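Local coordinates for protein mosquitocidal toxin (Lysinibacillus sphaericus, PDB 2VSE) that is a mosquitocidal holotoxin that probably ADP-ribosylates target proteins, with ricin-B-like lectin domains that probably bind carbohydrate, at residues I519-S524 with N532-F537; T508-N513 with N544-I549; N439-F444 with I487-G492; Y465-L470 with Q497-E502. All blocks are in the same frame, centred on the assembly; numbering follows the deposited sequence.

Contact 1: I519-S524 with N532-F537; sequences IVLDLS and NGLLGF
Asn532 ties off the loop end of this hairpin by reaching for the main chain of Ser524: its ND2 donates to Ser524 O at 2.8 Å, nearly straight, in the plane of its own amide and onto a lone pair of the carbonyl. CG stands anti to the backbone N (chi1 -169°), which swings the amide across; the same ND2 also donates to Ser527 O, so two carbonyls fix its rotation. Beside it, Ser524 N binds Gly533 O at 3.1 Å. The antiparallel strands 519-523 and 534-537 then pair regularly. Leu535 N gives a short, straight bond to Asp522 O (2.6 Å), whereas the return bond from Asp522 N to Leu535 O is bent to 133°; Val520 and Phe537 exchange a more even pair.

On one face Asp522 lies alongside both Leu535 and Phe537. Its OD2 packs 3.5 Å from Phe537 CB, with the carboxylate turned 45° from the ring, and is held by Gln545 NE2. On the other face Leu523 CD1 meets Leu534 CD1 at 4.2 Å. Gly536 lets Ile519 CG2 come within 3.5 Å of its CA.

The pair is one of the three cap hairpins of a beta-trefoil. Main-chain bonds tie Ile519 and Leu521 to strand 509-513 and Leu534 to Ile487, while Leu521 and Leu534 pack on Ile433 of strand 431-436.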
# COMPACT_ATOMS: atom_id res chain seq x y z
N ILE A 519 -28.01 -4.09 -12.73
CA ILE A 519 -27.88 -2.69 -12.29
C ILE A 519 -26.54 -2.37 -11.60
O ILE A 519 -26.13 -3.03 -10.64
CB ILE A 519 -29.07 -2.31 -11.37
CG1 ILE A 519 -30.42 -2.44 -12.12
CG2 ILE A 519 -28.85 -0.97 -10.68
CD1 ILE A 519 -30.57 -1.62 -13.39
N VAL A 520 -25.86 -1.33 -12.08
CA VAL A 520 -24.59 -0.93 -11.50
C VAL A 520 -24.58 0.57 -11.27
O VAL A 520 -25.37 1.30 -11.88
CB VAL A 520 -23.37 -1.36 -12.40
CG1 VAL A 520 -23.35 -2.87 -12.62
CG2 VAL A 520 -23.37 -0.64 -13.74
N LEU A 521 -23.70 1.02 -10.37
CA LEU A 521 -23.44 2.44 -10.12
C LEU A 521 -22.92 3.12 -11.38
O LEU A 521 -21.92 2.68 -11.97
CB LEU A 521 -22.42 2.59 -9.01
CG LEU A 521 -22.90 3.09 -7.66
CD1 LEU A 521 -24.02 2.23 -7.12
CD2 LEU A 521 -21.73 3.11 -6.70
N ASP A 522 -23.60 4.21 -11.77
CA ASP A 522 -23.41 4.86 -13.06
C ASP A 522 -23.48 6.36 -12.83
O ASP A 522 -24.48 6.87 -12.32
CB ASP A 522 -24.53 4.40 -14.02
CG ASP A 522 -24.49 5.08 -15.40
OD1 ASP A 522 -24.63 6.31 -15.49
OD2 ASP A 522 -24.36 4.36 -16.42
N LEU A 523 -22.40 7.06 -13.19
CA LEU A 523 -22.38 8.52 -13.15
C LEU A 523 -23.16 9.04 -14.37
O LEU A 523 -22.74 8.85 -15.52
CB LEU A 523 -20.94 9.04 -13.15
CG LEU A 523 -20.67 10.56 -13.11
CD1 LEU A 523 -21.18 11.21 -11.83
CD2 LEU A 523 -19.19 10.88 -13.30
N SER A 524 -24.30 9.67 -14.09
CA SER A 524 -25.27 10.12 -15.10
C SER A 524 -24.64 10.85 -16.29
O SER A 524 -24.00 11.88 -16.13
CB SER A 524 -26.34 10.98 -14.45
OG SER A 524 -27.35 11.32 -15.38
N ASN A 532 -23.84 16.57 -10.18
CA ASN A 532 -24.42 15.55 -11.07
C ASN A 532 -24.76 14.26 -10.31
O ASN A 532 -24.05 13.88 -9.37
CB ASN A 532 -23.48 15.28 -12.26
CG ASN A 532 -24.13 14.44 -13.36
OD1 ASN A 532 -25.31 14.58 -13.66
ND2 ASN A 532 -23.35 13.56 -13.96
N GLY A 533 -25.84 13.61 -10.72
CA GLY A 533 -26.38 12.49 -9.96
C GLY A 533 -25.81 11.14 -10.33
O GLY A 533 -25.18 10.98 -11.38
N LEU A 534 -26.04 10.16 -9.48
CA LEU A 534 -25.69 8.80 -9.84
C LEU A 534 -26.93 7.97 -10.16
O LEU A 534 -28.00 8.18 -9.61
CB LEU A 534 -24.82 8.15 -8.76
CG LEU A 534 -23.31 8.42 -8.80
CD1 LEU A 534 -22.94 9.80 -8.23
CD2 LEU A 534 -22.58 7.33 -8.03
N LEU A 535 -26.77 7.02 -11.08
CA LEU A 535 -27.87 6.16 -11.46
C LEU A 535 -27.57 4.72 -11.08
O LEU A 535 -26.41 4.34 -10.92
CB LEU A 535 -28.13 6.23 -12.97
CG LEU A 535 -28.38 7.61 -13.60
CD1 LEU A 535 -28.44 7.49 -15.13
CD2 LEU A 535 -29.65 8.27 -13.06
N GLY A 536 -28.64 3.96 -10.89
CA GLY A 536 -28.57 2.52 -11.04
C GLY A 536 -28.95 2.31 -12.49
O GLY A 536 -30.11 2.49 -12.86
N PHE A 537 -27.96 1.99 -13.32
CA PHE A 537 -28.17 1.82 -14.75
C PHE A 537 -27.68 0.43 -15.21
O PHE A 537 -26.80 -0.16 -14.58
CB PHE A 537 -27.42 2.91 -15.51
CG PHE A 537 -27.97 3.21 -16.89
CD1 PHE A 537 -29.04 4.09 -17.05
CD2 PHE A 537 -27.38 2.64 -18.02
CE1 PHE A 537 -29.55 4.39 -18.32
CE2 PHE A 537 -27.88 2.93 -19.30
CZ PHE A 537 -28.97 3.81 -19.45

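Contact 2: T508-N513 with N544-I549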
# COMPACT_ATOMS: atom_id res chain seq x y z
N THR A 508 -9.84 -0.24 -11.55
CA THR A 508 -11.13 0.36 -11.19
C THR A 508 -12.07 -0.79 -10.82
O THR A 508 -11.71 -1.95 -10.97
CB THR A 508 -11.73 1.19 -12.34
OG1 THR A 508 -12.15 0.32 -13.39
CG2 THR A 508 -10.71 2.18 -12.87
N TYR A 509 -13.27 -0.45 -10.36
CA TYR A 509 -14.24 -1.43 -9.88
C TYR A 509 -15.60 -1.21 -10.52
O TYR A 509 -15.93 -0.10 -10.90
CB TYR A 509 -14.40 -1.31 -8.37
CG TYR A 509 -13.16 -1.65 -7.58
CD1 TYR A 509 -12.96 -2.94 -7.11
CD2 TYR A 509 -12.19 -0.67 -7.28
CE1 TYR A 509 -11.85 -3.27 -6.39
CE2 TYR A 509 -11.05 -1.00 -6.55
CZ TYR A 509 -10.90 -2.32 -6.11
OH TYR A 509 -9.80 -2.71 -5.39
N ILE A 510 -16.37 -2.29 -10.63
CA ILE A 510 -17.78 -2.22 -10.93
C ILE A 510 -18.50 -2.42 -9.59
O ILE A 510 -18.15 -3.32 -8.81
CB ILE A 510 -18.21 -3.32 -11.94
CG1 ILE A 510 -17.35 -3.29 -13.22
CG2 ILE A 510 -19.68 -3.21 -12.26
CD1 ILE A 510 -17.30 -1.92 -13.95
N ILE A 511 -19.47 -1.55 -9.32
CA ILE A 511 -20.24 -1.64 -8.10
C ILE A 511 -21.68 -2.03 -8.48
O ILE A 511 -22.43 -1.23 -9.02
CB ILE A 511 -20.11 -0.35 -7.28
CG1 ILE A 511 -18.62 -0.03 -7.07
CG2 ILE A 511 -20.81 -0.49 -5.93
CD1 ILE A 511 -18.35 1.26 -6.31
N ARG A 512 -22.01 -3.29 -8.21
CA ARG A 512 -23.15 -3.94 -8.83
C ARG A 512 -24.17 -4.29 -7.76
O ARG A 512 -23.82 -4.86 -6.72
CB ARG A 512 -22.67 -5.20 -9.57
CG ARG A 512 -23.76 -6.06 -10.22
CD ARG A 512 -23.24 -7.39 -10.80
NE ARG A 512 -22.05 -7.22 -11.65
CZ ARG A 512 -22.07 -6.82 -12.92
NH1 ARG A 512 -23.22 -6.56 -13.54
NH2 ARG A 512 -20.92 -6.67 -13.57
N ASN A 513 -25.43 -3.94 -8.00
CA ASN A 513 -26.46 -4.23 -7.03
C ASN A 513 -26.66 -5.73 -6.79
O ASN A 513 -26.83 -6.50 -7.73
CB ASN A 513 -27.77 -3.56 -7.41
CG ASN A 513 -28.80 -3.70 -6.33
OD1 ASN A 513 -29.68 -4.56 -6.41
ND2 ASN A 513 -28.67 -2.89 -5.29
N ASN A 544 -17.97 5.59 -17.34
CA ASN A 544 -18.82 6.17 -16.29
C ASN A 544 -19.44 5.13 -15.35
O ASN A 544 -20.29 5.47 -14.52
CB ASN A 544 -19.90 7.07 -16.91
CG ASN A 544 -20.86 6.31 -17.81
OD1 ASN A 544 -20.44 5.58 -18.71
ND2 ASN A 544 -22.15 6.48 -17.58
N GLN A 545 -19.04 3.87 -15.48
CA GLN A 545 -19.50 2.81 -14.59
C GLN A 545 -18.34 2.17 -13.82
O GLN A 545 -18.52 1.20 -13.07
CB GLN A 545 -20.26 1.74 -15.36
CG GLN A 545 -21.61 2.19 -15.90
CD GLN A 545 -22.36 1.07 -16.56
OE1 GLN A 545 -21.85 -0.05 -16.69
NE2 GLN A 545 -23.60 1.33 -16.96
N ARG A 546 -17.16 2.74 -14.01
CA ARG A 546 -15.94 2.24 -13.40
C ARG A 546 -15.50 3.18 -12.29
O ARG A 546 -15.53 4.41 -12.44
CB ARG A 546 -14.87 2.06 -14.47
CG ARG A 546 -15.30 1.10 -15.56
CD ARG A 546 -14.42 1.13 -16.79
NE ARG A 546 -13.39 0.11 -16.71
CZ ARG A 546 -13.52 -1.16 -17.13
NH1 ARG A 546 -14.66 -1.58 -17.66
NH2 ARG A 546 -12.50 -1.99 -17.01
N TRP A 547 -15.13 2.61 -11.16
CA TRP A 547 -14.90 3.41 -9.97
C TRP A 547 -13.57 3.12 -9.29
O TRP A 547 -13.16 1.96 -9.16
CB TRP A 547 -16.05 3.22 -8.99
CG TRP A 547 -17.38 3.61 -9.57
CD1 TRP A 547 -18.26 2.79 -10.22
CD2 TRP A 547 -17.96 4.92 -9.58
NE1 TRP A 547 -19.36 3.51 -10.62
CE2 TRP A 547 -19.21 4.81 -10.23
CE3 TRP A 547 -17.55 6.16 -9.08
CZ2 TRP A 547 -20.06 5.91 -10.41
CZ3 TRP A 547 -18.40 7.25 -9.26
CH2 TRP A 547 -19.63 7.12 -9.92
N ILE A 548 -12.90 4.19 -8.86
CA ILE A 548 -11.69 4.09 -8.06
C ILE A 548 -12.09 4.07 -6.58
O ILE A 548 -12.82 4.94 -6.12
CB ILE A 548 -10.76 5.27 -8.36
CG1 ILE A 548 -10.30 5.17 -9.82
CG2 ILE A 548 -9.57 5.33 -7.38
CD1 ILE A 548 -9.93 6.49 -10.45
N ILE A 549 -11.63 3.05 -5.86
CA ILE A 549 -11.90 2.94 -4.43
C ILE A 549 -10.62 3.09 -3.64
O ILE A 549 -9.79 2.21 -3.61
CB ILE A 549 -12.62 1.64 -4.08
CG1 ILE A 549 -14.03 1.61 -4.68
CG2 ILE A 549 -12.68 1.45 -2.57
CD1 ILE A 549 -14.65 0.21 -4.72
O HOH W 1 -20.30 0.39 -11.18
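Tyr509 and Trp547 form the tight part of this contact, exchanging two main-chain hydrogen bonds: Tyr509 N to Trp547 O at 2.7 Å and Trp547 N to Tyr509 O at 2.8 Å. Both are bent, the first to 134° at the hydrogen, as befits strands whose directions differ by 99° and that make this single antiparallel bridge before diverging. The phenol ring is tucked in beside it. Trp547 O sits at the ring edge, in its plane and 3.4 Å from Tyr509 CD2, while Ile549 CD1 comes over a face in a CH-pi contact 4.0 Å from the ring centroid. Ile511 reaches the same region at about a right angle to Trp547, laying its CD1 4.0 Å from Trp547 CB.

Strands 509-513 and 547-551 are the outermost members of a six-stranded antiparallel sheet, and their bridge curls it into the closed barrel of a beta-trefoil. Gln545 and Trp547 belong to a Gln-X-Trp motif, the signature of ricin-B lectin repeats; the indole NE1 is bonded to Leu521 O.

Toward Gln545 the pairing opens and a water takes its place, accepting from Ile511 N at 2.8 Å and lying 2.7 Å from Gln545 O, to which it can donate. Here Ile510 CD1 rests between Gln545 O and Arg546 CG. On the partly exposed flank Arg546 bends at chi3 (94°); its NH1 donates to Gly541 O and its NE forms a salt bridge with Asp506, whose carboxylate also binds Thr508 OG1. The arginine and threonine touch through Arg546 CB and Thr508 OG1, 3.4 Å apart.

Contact 3: N439-F444 with I487-G492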
# COMPACT_ATOMS: atom_id res chain seq x y z
N ASN A 439 -30.58 11.78 2.57
CA ASN A 439 -31.09 10.92 1.50
C ASN A 439 -30.41 11.10 0.13
O ASN A 439 -30.54 10.25 -0.76
CB ASN A 439 -32.63 11.04 1.37
CG ASN A 439 -33.11 12.48 1.34
OD1 ASN A 439 -32.34 13.43 1.53
ND2 ASN A 439 -34.42 12.66 1.11
N LYS A 440 -29.67 12.21 -0.02
CA LYS A 440 -29.14 12.61 -1.32
C LYS A 440 -27.65 12.35 -1.48
O LYS A 440 -26.85 12.62 -0.59
CB LYS A 440 -29.48 14.08 -1.61
CG LYS A 440 -29.39 14.45 -3.10
CD LYS A 440 -29.99 15.82 -3.40
CE LYS A 440 -28.96 16.94 -3.44
NZ LYS A 440 -29.57 18.28 -3.13
N VAL A 441 -27.29 11.81 -2.64
CA VAL A 441 -25.89 11.62 -3.02
C VAL A 441 -25.65 12.21 -4.42
O VAL A 441 -26.54 12.17 -5.27
CB VAL A 441 -25.44 10.11 -2.97
CG1 VAL A 441 -26.14 9.35 -1.83
CG2 VAL A 441 -25.67 9.41 -4.30
N HIS A 442 -24.46 12.75 -4.65
CA HIS A 442 -24.09 13.26 -5.97
C HIS A 442 -22.57 13.30 -6.12
O HIS A 442 -21.84 13.09 -5.15
CB HIS A 442 -24.71 14.65 -6.24
CG HIS A 442 -24.31 15.72 -5.27
ND1 HIS A 442 -24.91 16.96 -5.25
CD2 HIS A 442 -23.38 15.74 -4.28
CE1 HIS A 442 -24.36 17.71 -4.31
NE2 HIS A 442 -23.43 16.99 -3.70
N ILE A 443 -22.11 13.57 -7.33
CA ILE A 443 -20.68 13.73 -7.58
C ILE A 443 -20.24 15.16 -7.23
O ILE A 443 -20.98 16.13 -7.46
CB ILE A 443 -20.30 13.32 -9.04
CG1 ILE A 443 -18.84 12.88 -9.12
CG2 ILE A 443 -20.64 14.40 -10.05
CD1 ILE A 443 -18.65 11.37 -8.84
N PHE A 444 -19.05 15.28 -6.65
CA PHE A 444 -18.49 16.58 -6.29
C PHE A 444 -16.96 16.55 -6.23
O PHE A 444 -16.36 15.49 -6.02
CB PHE A 444 -19.06 17.05 -4.95
CG PHE A 444 -19.54 18.47 -4.98
CD1 PHE A 444 -18.69 19.51 -4.62
CD2 PHE A 444 -20.85 18.77 -5.36
CE1 PHE A 444 -19.13 20.84 -4.64
CE2 PHE A 444 -21.30 20.10 -5.38
CZ PHE A 444 -20.43 21.13 -5.03
N ILE A 487 -29.56 6.74 -7.67
CA ILE A 487 -28.85 6.31 -6.47
C ILE A 487 -29.14 7.26 -5.32
O ILE A 487 -29.06 8.48 -5.48
CB ILE A 487 -27.31 6.23 -6.69
CG1 ILE A 487 -26.95 5.19 -7.78
CG2 ILE A 487 -26.57 5.94 -5.38
CD1 ILE A 487 -27.47 3.79 -7.54
N VAL A 488 -29.50 6.70 -4.17
CA VAL A 488 -29.86 7.48 -2.99
C VAL A 488 -29.20 6.87 -1.76
O VAL A 488 -28.58 5.80 -1.84
CB VAL A 488 -31.41 7.55 -2.80
CG1 VAL A 488 -32.11 8.11 -4.05
CG2 VAL A 488 -32.01 6.18 -2.40
N ALA A 489 -29.32 7.55 -0.63
CA ALA A 489 -28.92 6.99 0.65
C ALA A 489 -30.20 6.74 1.45
O ALA A 489 -31.08 7.59 1.48
CB ALA A 489 -28.00 7.94 1.39
N ALA A 490 -30.30 5.57 2.07
CA ALA A 490 -31.51 5.23 2.81
C ALA A 490 -31.25 4.34 4.01
O ALA A 490 -30.22 3.66 4.11
CB ALA A 490 -32.54 4.59 1.87
N THR A 491 -32.21 4.37 4.93
CA THR A 491 -32.21 3.52 6.12
C THR A 491 -32.52 2.06 5.74
O THR A 491 -32.76 1.74 4.58
CB THR A 491 -33.25 4.01 7.12
OG1 THR A 491 -34.53 4.03 6.48
CG2 THR A 491 -32.91 5.40 7.61
N GLY A 492 -32.50 1.18 6.74
CA GLY A 492 -32.86 -0.21 6.53
C GLY A 492 -31.69 -1.11 6.18
O GLY A 492 -30.59 -0.64 5.89
O HOH W 2 -27.53 10.17 -7.20
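Asn439 and Ala489 supply the direct polar link between the two segments. Ala489 N donates to Asn439 O at 3.0 Å, almost perfectly straight at the hydrogen (176°), yet it approaches from above the carbonyl plane, 52° out of it and so not on a lone pair. Val488 CB packs against the same oxygen, 3.5 Å from Asn439 O. A CA-H...O contact from Asn439 CA to Ala489 O, 3.3 Å long, runs beside the hydrogen bond in the opposite sense, so that the two residues meet through both main-chain groups of Ala489.

Two residues away on each strand, the direct pairing gives way to a water bridge. A single water lies within hydrogen-bonding distance of Val441 O (3.0 Å) and Ile487 O (2.9 Å), two carbonyls that could not bond to each other; it can donate to either.

The two segments come from different hairpins, 431-436/440-445 and 476-479/487-490, which are two of the three that cap the barrel of a beta-trefoil. Their strands are roughly antiparallel at 140° but form no continuous sheet, so the contact is a seam between neighbouring hairpins, with one bond and one water across it.

Apolar contact is carried by Val441, which points toward the other segment and straddles it with both methyls. CG1 faces Ala489 CB at 4.0 Å. CG2, placed between the backbone N and the carbonyl carbon, turns to Ile487, where it meets CG2 at 3.7 Å with the two side chains oblique to one another. Leu477 of strand 476-479 lies against both Val441 and Ile487.

Contact 4: Y465-L470 with Q497-E502; sequences YKIKSL and QYWLIE
Tyr465 and Ile501 cross at about a right angle, the isoleucine laying CD1 over a face of the phenol ring in a CH-pi contact 3.9 Å from its centroid. The ring edge is turned to Trp499 O, which lies in its plane and also accepts from Tyr465 N at 2.7 Å; Trp499 N returns a bond of equal length to Tyr465 O. Ile467 also crosses its partner at about a right angle, setting CD1 3.7 Å from Trp499 CD1. On the opposite face of the sheet Lys466 passes obliquely over a face of the Tyr498 ring. Its chain, extended beyond CG, brings CD to 3.9 Å from Tyr498 OH and sends NZ on to Asp493 and Gly492 O.

Past the hydrogen-bonded pair a water accepts from Ile467 N at 2.9 Å and donates to Gln497 O, bridging the strands where they splay apart at 112°. Gln497 and Trp499 form a Gln-X-Trp motif in the barrel of the beta-trefoil, the indole NE1 bonded to Leu477 O.

The chemistry is thus divided: one face is aromatic and aliphatic, while on the other Asp493 receives both Lys466 NZ and Tyr498 OH, an arrangement that would probably offset the buried lysine's charge.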
# COMPACT_ATOMS: atom_id res chain seq x y z
N TYR A 465 -21.30 -5.97 -0.20
CA TYR A 465 -20.92 -4.89 0.70
C TYR A 465 -22.05 -3.93 0.98
O TYR A 465 -22.79 -3.54 0.07
CB TYR A 465 -19.77 -4.08 0.11
CG TYR A 465 -18.44 -4.80 0.07
CD1 TYR A 465 -17.47 -4.55 1.05
CD2 TYR A 465 -18.14 -5.70 -0.95
CE1 TYR A 465 -16.24 -5.19 1.01
CE2 TYR A 465 -16.91 -6.34 -1.00
CZ TYR A 465 -15.97 -6.09 -0.02
OH TYR A 465 -14.74 -6.73 -0.07
N LYS A 466 -22.18 -3.53 2.25
CA LYS A 466 -22.94 -2.33 2.56
C LYS A 466 -21.98 -1.13 2.47
O LYS A 466 -20.85 -1.17 2.98
CB LYS A 466 -23.62 -2.42 3.93
CG LYS A 466 -24.93 -1.64 3.98
CD LYS A 466 -25.81 -2.09 5.14
CE LYS A 466 -27.23 -1.56 5.00
NZ LYS A 466 -27.96 -1.46 6.31
N ILE A 467 -22.43 -0.08 1.78
CA ILE A 467 -21.66 1.16 1.62
C ILE A 467 -22.33 2.25 2.44
O ILE A 467 -23.32 2.84 2.03
CB ILE A 467 -21.55 1.57 0.15
CG1 ILE A 467 -20.95 0.42 -0.68
CG2 ILE A 467 -20.69 2.82 0.01
CD1 ILE A 467 -21.10 0.58 -2.17
N LYS A 468 -21.76 2.49 3.62
CA LYS A 468 -22.39 3.31 4.65
C LYS A 468 -21.74 4.67 4.77
O LYS A 468 -20.52 4.80 4.83
CB LYS A 468 -22.34 2.59 6.00
CG LYS A 468 -23.13 1.26 6.04
CD LYS A 468 -22.73 0.33 7.20
CE LYS A 468 -23.31 0.76 8.54
NZ LYS A 468 -24.78 0.94 8.48
N SER A 469 -22.59 5.69 4.82
CA SER A 469 -22.20 7.05 5.17
C SER A 469 -21.37 7.08 6.46
O SER A 469 -21.72 6.44 7.45
CB SER A 469 -23.48 7.86 5.35
OG SER A 469 -23.30 8.94 6.24
N LEU A 470 -20.28 7.83 6.45
CA LEU A 470 -19.51 8.00 7.67
C LEU A 470 -20.21 8.95 8.66
O LEU A 470 -20.28 8.66 9.86
CB LEU A 470 -18.10 8.49 7.34
CG LEU A 470 -17.05 8.35 8.43
CD1 LEU A 470 -16.89 6.88 8.85
CD2 LEU A 470 -15.73 8.94 7.96
N GLN A 497 -29.66 -3.16 -0.80
CA GLN A 497 -28.78 -2.11 -0.30
C GLN A 497 -27.37 -2.64 -0.14
O GLN A 497 -26.52 -2.00 0.47
CB GLN A 497 -29.31 -1.58 1.03
CG GLN A 497 -30.75 -1.13 0.96
CD GLN A 497 -31.24 -0.60 2.28
OE1 GLN A 497 -31.84 -1.32 3.06
NE2 GLN A 497 -30.99 0.68 2.55
N TYR A 498 -27.14 -3.84 -0.68
CA TYR A 498 -25.82 -4.45 -0.72
C TYR A 498 -25.26 -4.46 -2.14
O TYR A 498 -26.00 -4.53 -3.11
CB TYR A 498 -25.86 -5.87 -0.16
CG TYR A 498 -25.95 -5.90 1.34
CD1 TYR A 498 -24.81 -6.03 2.13
CD2 TYR A 498 -27.19 -5.80 1.98
CE1 TYR A 498 -24.89 -6.05 3.51
CE2 TYR A 498 -27.28 -5.82 3.35
CZ TYR A 498 -26.13 -5.94 4.12
OH TYR A 498 -26.24 -5.96 5.49
N TRP A 499 -23.94 -4.39 -2.24
CA TRP A 499 -23.28 -4.19 -3.52
C TRP A 499 -22.13 -5.16 -3.72
O TRP A 499 -21.31 -5.38 -2.81
CB TRP A 499 -22.78 -2.74 -3.66
CG TRP A 499 -23.89 -1.73 -3.55
CD1 TRP A 499 -24.38 -1.18 -2.41
CD2 TRP A 499 -24.66 -1.19 -4.63
NE1 TRP A 499 -25.41 -0.34 -2.70
CE2 TRP A 499 -25.60 -0.31 -4.05
CE3 TRP A 499 -24.64 -1.36 -6.02
CZ2 TRP A 499 -26.53 0.40 -4.82
CZ3 TRP A 499 -25.57 -0.65 -6.78
CH2 TRP A 499 -26.50 0.22 -6.18
N LEU A 500 -22.09 -5.73 -4.92
CA LEU A 500 -21.06 -6.63 -5.34
C LEU A 500 -20.00 -5.77 -5.96
O LEU A 500 -20.28 -5.03 -6.92
CB LEU A 500 -21.62 -7.63 -6.36
CG LEU A 500 -22.64 -8.66 -5.86
CD1 LEU A 500 -23.44 -9.24 -7.02
CD2 LEU A 500 -21.97 -9.76 -5.03
N ILE A 501 -18.79 -5.83 -5.40
CA ILE A 501 -17.69 -4.99 -5.83
C ILE A 501 -16.68 -5.84 -6.60
O ILE A 501 -15.99 -6.67 -6.03
CB ILE A 501 -17.05 -4.24 -4.64
CG1 ILE A 501 -18.08 -3.33 -3.95
CG2 ILE A 501 -15.89 -3.41 -5.12
CD1 ILE A 501 -17.58 -2.62 -2.68
N GLU A 502 -16.62 -5.63 -7.91
CA GLU A 502 -15.82 -6.46 -8.78
C GLU A 502 -14.65 -5.64 -9.28
O GLU A 502 -14.83 -4.49 -9.71
CB GLU A 502 -16.67 -6.95 -9.96
CG GLU A 502 -18.05 -7.47 -9.54
CD GLU A 502 -19.00 -7.67 -10.71
OE1 GLU A 502 -18.90 -6.98 -11.74
OE2 GLU A 502 -19.90 -8.52 -10.58
O HOH W 3 -25.09 0.06 0.73

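Overall arrangement
All four contacts belong to one beta-trefoil unit, within the ricin-B-like range 419-550. Contacts 2 and 4 lie in the six-stranded barrel, their centres 11 Å apart and joined through the neighbouring strands 498-503 and 509-513; contacts 1 and 3 lie in the cap, also 11 Å apart. Along the chain contacts 3 and 4 alternate their segments, and contact 2 then encloses contact 1. The closest centres, 10 Å, are those of contacts 1 and 2, where cap strand 519-523 bonds to barrel strand 509-513; contacts 2 and 3 are the farthest, at 16 Å. Such links between contacts, rather than the contacts themselves, join cap to barrel in one of the probable carbohydrate-binding modules.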